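Long-range contact in uncharacterized protein MJ1062 (PDB 3EO4), which is of unknown function, though this C-terminal piece of it is a GNAT-type domain that probably transfers acyl groups: residues I36-Y41 against L132-R137. Residues are numbered along the deposited sequence; the frame is centred on the assembly and turned at random.
Sequences IYKFFY and LENNIR
Lys38 and Asn134 are joined by the one direct hydrogen bond of this contact, an example of two loops held together by two side-chain amides, a ring and a water. Asn134 ND2 donates to Lys38 O over 3.3 Å, nearly straight at 173°; the oxygen lies almost in the plane of the amide, whereas the nitrogen sits well above the plane of the carbonyl. Having CG between its backbone N and carbonyl carbon (chi1 65°) brings the Asn134 amide to this carbonyl and, obliquely, to the ring of Phe39, with Asn134 ND2 3.5 Å from Phe39 CD1. Phe39 gives up more surface to the other segment than any other residue here, with Leu132 next. The amide of Asn135 stacks on one face of the Phe39 ring, the two planes only 15° apart, with Asn135 OD1 above the ring but displaced from its centre and Asn135 CG 3.6 Å from Phe39 CG; Lys38 CB lies over the centre of the opposite face. Each segment contains a type I turn, Tyr37 to Phe40 and Leu132 to Asn135. The second turn links strand 126-132 to helix 136-144 in the GNAT fold, and Asn135 is the N-cap of that helix, OD1 reaching Ser138 N in a weak bond. The same amide therefore covers the ring and caps the helix, while its ND2 also binds a MES molecule, probably from the crystallisation liquor. A water bridges the turns, donating to Phe39 O at 2.8 Å and accepting from Leu132 N and Asn135 ND2. Beside that carbonyl lies the Leu132 side chain, Leu132 CG 3.6 Å from Phe39 O. Farther along, Tyr41 offers the edge of its ring to Leu132, Tyr41 CD1 to Leu132 CD2 4.3 Å, and both side chains also touch Glu157 on strand 157-163.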
ATOM      1  N   ILE A  36      -2.821  -7.356   7.310  1.00 17.22           N
ATOM      2  CA  ILE A  36      -3.423  -8.132   6.253  1.00 17.95           C
ATOM      3  C   ILE A  36      -2.780  -9.512   6.160  1.00 18.41           C
ATOM      4  O   ILE A  36      -3.495 -10.515   6.081  1.00 19.03           O
ATOM      5  CB  ILE A  36      -3.343  -7.398   4.899  1.00 18.74           C
ATOM      6  CG1 ILE A  36      -4.246  -6.156   4.948  1.00 19.19           C
ATOM      7  CG2 ILE A  36      -3.824  -8.296   3.760  1.00 18.04           C
ATOM      8  CD1 ILE A  36      -4.228  -5.288   3.707  1.00 19.32           C
ATOM      9  N   TYR A  37      -1.446  -9.589   6.217  1.00 18.03           N
ATOM     10  CA  TYR A  37      -0.809 -10.862   5.950  1.00 17.88           C
ATOM     11  C   TYR A  37      -0.890 -11.826   7.131  1.00 17.75           C
ATOM     12  O   TYR A  37      -0.448 -12.976   7.046  1.00 18.01           O
ATOM     13  CB  TYR A  37       0.590 -10.707   5.317  1.00 17.72           C
ATOM     14  CG  TYR A  37       1.717 -10.111   6.159  1.00 17.71           C
ATOM     15  CD1 TYR A  37       2.325  -8.904   5.799  1.00 15.81           C
ATOM     16  CD2 TYR A  37       2.227 -10.793   7.262  1.00 17.79           C
ATOM     17  CE1 TYR A  37       3.401  -8.382   6.552  1.00 15.93           C
ATOM     18  CE2 TYR A  37       3.294 -10.282   8.009  1.00 17.41           C
ATOM     19  CZ  TYR A  37       3.875  -9.079   7.650  1.00 15.51           C
ATOM     20  OH  TYR A  37       4.926  -8.594   8.416  1.00 15.37           O
ATOM     21  N   LYS A  38      -1.455 -11.331   8.233  1.00 17.59           N
ATOM     22  CA  LYS A  38      -2.002 -12.140   9.331  1.00 18.06           C
ATOM     23  C   LYS A  38      -2.873 -13.283   8.826  1.00 17.61           C
ATOM     24  O   LYS A  38      -3.008 -14.308   9.477  1.00 17.99           O
ATOM     25  CB  LYS A  38      -3.038 -11.296  10.060  1.00 19.12           C
ATOM     26  CG  LYS A  38      -2.706 -10.696  11.319  1.00 20.34           C
ATOM     27  CD  LYS A  38      -4.002 -10.030  11.774  1.00 22.21           C
ATOM     28  CE  LYS A  38      -4.936 -11.057  12.435  1.00 20.60           C
ATOM     29  NZ  LYS A  38      -4.900 -10.939  13.899  1.00 21.01           N
ATOM     30  N   PHE A  39      -3.565 -13.015   7.724  1.00 17.12           N
ATOM     31  CA  PHE A  39      -4.551 -13.917   7.159  1.00 16.48           C
ATOM     32  C   PHE A  39      -4.017 -14.781   6.000  1.00 16.28           C
ATOM     33  O   PHE A  39      -4.784 -15.519   5.383  1.00 17.40           O
ATOM     34  CB  PHE A  39      -5.835 -13.120   6.780  1.00 16.02           C
ATOM     35  CG  PHE A  39      -6.429 -12.324   7.944  1.00 12.91           C
ATOM     36  CD1 PHE A  39      -6.760 -12.951   9.132  1.00 11.77           C
ATOM     37  CD2 PHE A  39      -6.659 -10.944   7.833  1.00 13.47           C
ATOM     38  CE1 PHE A  39      -7.306 -12.248  10.218  1.00 10.14           C
ATOM     39  CE2 PHE A  39      -7.200 -10.211   8.914  1.00 15.19           C
ATOM     40  CZ  PHE A  39      -7.519 -10.885  10.130  1.00  9.67           C
ATOM     41  N   PHE A  40      -2.710 -14.734   5.738  1.00 16.21           N
ATOM     42  CA  PHE A  40      -2.105 -15.416   4.593  1.00 16.43           C
ATOM     43  C   PHE A  40      -1.270 -16.589   5.099  1.00 16.94           C
ATOM     44  O   PHE A  40      -0.464 -16.418   6.021  1.00 16.16           O
ATOM     45  CB  PHE A  40      -1.164 -14.481   3.818  1.00 16.34           C
ATOM     46  CG  PHE A  40      -1.855 -13.361   3.091  1.00 18.15           C
ATOM     47  CD1 PHE A  40      -1.106 -12.303   2.574  1.00 19.85           C
ATOM     48  CD2 PHE A  40      -3.229 -13.344   2.934  1.00 18.63           C
ATOM     49  CE1 PHE A  40      -1.702 -11.268   1.915  1.00 20.61           C
ATOM     50  CE2 PHE A  40      -3.843 -12.303   2.244  1.00 22.36           C
ATOM     51  CZ  PHE A  40      -3.078 -11.262   1.742  1.00 22.38           C
ATOM     52  N   TYR A  41      -1.468 -17.756   4.491  1.00 17.01           N
ATOM     53  CA  TYR A  41      -0.739 -18.970   4.848  1.00 17.96           C
ATOM     54  C   TYR A  41       0.775 -18.687   5.012  1.00 19.34           C
ATOM     55  O   TYR A  41       1.434 -18.183   4.098  1.00 20.10           O
ATOM     56  CB  TYR A  41      -1.026 -20.106   3.840  1.00 17.32           C
ATOM     57  CG  TYR A  41      -0.364 -21.423   4.203  1.00 17.92           C
ATOM     58  CD1 TYR A  41      -0.756 -22.128   5.341  1.00 16.92           C
ATOM     59  CD2 TYR A  41       0.657 -21.944   3.430  1.00 16.79           C
ATOM     60  CE1 TYR A  41      -0.150 -23.306   5.696  1.00 18.92           C
ATOM     61  CE2 TYR A  41       1.267 -23.157   3.769  1.00 20.40           C
ATOM     62  CZ  TYR A  41       0.855 -23.820   4.908  1.00 20.55           C
ATOM     63  OH  TYR A  41       1.441 -24.994   5.288  1.00 23.38           O
ATOM     64  N   LEU A 132      -7.853 -19.117   5.951  1.00 18.21           N
ATOM     65  CA  LEU A 132      -7.289 -19.435   7.270  1.00 19.02           C
ATOM     66  C   LEU A 132      -8.363 -19.300   8.352  1.00 19.10           C
ATOM     67  O   LEU A 132      -9.220 -18.392   8.299  1.00 18.32           O
ATOM     68  CB  LEU A 132      -6.113 -18.536   7.620  1.00 18.89           C
ATOM     69  CG  LEU A 132      -4.723 -18.686   7.027  1.00 20.47           C
ATOM     70  CD1 LEU A 132      -3.809 -18.028   8.015  1.00 22.45           C
ATOM     71  CD2 LEU A 132      -4.269 -20.153   6.781  1.00 18.77           C
ATOM     72  N   GLU A 133      -8.311 -20.228   9.296  1.00 18.78           N
ATOM     73  CA  GLU A 133      -9.240 -20.313  10.400  1.00 20.11           C
ATOM     74  C   GLU A 133      -9.438 -18.995  11.134  1.00 20.12           C
ATOM     75  O   GLU A 133     -10.519 -18.770  11.675  1.00 21.30           O
ATOM     76  CB  GLU A 133      -8.745 -21.332  11.419  1.00 20.89           C
ATOM     77  CG  GLU A 133      -8.868 -22.738  10.957  1.00 24.27           C
ATOM     78  CD  GLU A 133      -8.323 -23.715  11.959  1.00 28.58           C
ATOM     79  OE1 GLU A 133      -7.289 -23.379  12.583  1.00 31.81           O
ATOM     80  OE2 GLU A 133      -8.912 -24.814  12.113  1.00 29.15           O
ATOM     81  N   ASN A 134      -8.406 -18.149  11.181  1.00 18.63           N
ATOM     82  CA  ASN A 134      -8.468 -16.929  11.979  1.00 17.41           C
ATOM     83  C   ASN A 134      -9.108 -15.795  11.201  1.00 16.93           C
ATOM     84  O   ASN A 134      -9.462 -14.764  11.769  1.00 16.23           O
ATOM     85  CB  ASN A 134      -7.075 -16.526  12.534  1.00 17.00           C
ATOM     86  CG  ASN A 134      -6.076 -16.153  11.433  1.00 17.54           C
ATOM     87  OD1 ASN A 134      -5.971 -16.847  10.434  1.00 17.91           O
ATOM     88  ND2 ASN A 134      -5.344 -15.049  11.618  1.00 16.15           N
ATOM     89  N   ASN A 135      -9.273 -15.997   9.892  1.00 17.23           N
ATOM     90  CA  ASN A 135      -9.804 -14.960   9.035  1.00 17.15           C
ATOM     91  C   ASN A 135     -11.334 -14.918   9.092  1.00 18.04           C
ATOM     92  O   ASN A 135     -12.008 -15.347   8.142  1.00 17.65           O
ATOM     93  CB  ASN A 135      -9.286 -15.121   7.615  1.00 16.63           C
ATOM     94  CG  ASN A 135      -9.478 -13.863   6.775  1.00 16.21           C
ATOM     95  OD1 ASN A 135     -10.155 -12.921   7.190  1.00 13.07           O
ATOM     96  ND2 ASN A 135      -8.866 -13.844   5.588  1.00 13.71           N
ATOM     97  N   ILE A 136     -11.865 -14.409  10.211  1.00 18.48           N
ATOM     98  CA  ILE A 136     -13.312 -14.390  10.444  1.00 19.28           C
ATOM     99  C   ILE A 136     -14.134 -13.547   9.449  1.00 19.57           C
ATOM    100  O   ILE A 136     -15.255 -13.925   9.102  1.00 19.70           O
ATOM    101  CB  ILE A 136     -13.730 -14.179  11.962  1.00 20.10           C
ATOM    102  CG1 ILE A 136     -15.066 -13.434  12.098  1.00 19.49           C
ATOM    103  CG2 ILE A 136     -12.636 -13.522  12.800  1.00 20.33           C
ATOM    104  CD1 ILE A 136     -16.236 -14.357  12.097  1.00 21.81           C
ATOM    105  N   ARG A 137     -13.569 -12.445   8.968  1.00 19.71           N
ATOM    106  CA  ARG A 137     -14.281 -11.563   8.034  1.00 19.95           C
ATOM    107  C   ARG A 137     -14.405 -12.233   6.674  1.00 19.99           C
ATOM    108  O   ARG A 137     -15.429 -12.112   5.988  1.00 18.27           O
ATOM    109  CB  ARG A 137     -13.588 -10.196   7.918  1.00 20.47           C
ATOM    110  CG  ARG A 137     -13.819  -9.331   9.173  1.00 23.23           C
ATOM    111  CD  ARG A 137     -12.969  -8.084   9.178  1.00 26.95           C
ATOM    112  NE  ARG A 137     -13.192  -7.238  10.351  1.00 31.92           N
ATOM    113  CZ  ARG A 137     -14.269  -6.467  10.564  1.00 34.12           C
ATOM    114  NH1 ARG A 137     -14.346  -5.728  11.667  1.00 35.96           N
ATOM    115  NH2 ARG A 137     -15.275  -6.429   9.698  1.00 32.93           N
TER
HETATM  116  O   HOH W   1      -7.417 -16.185   4.929  1.00 16.00           O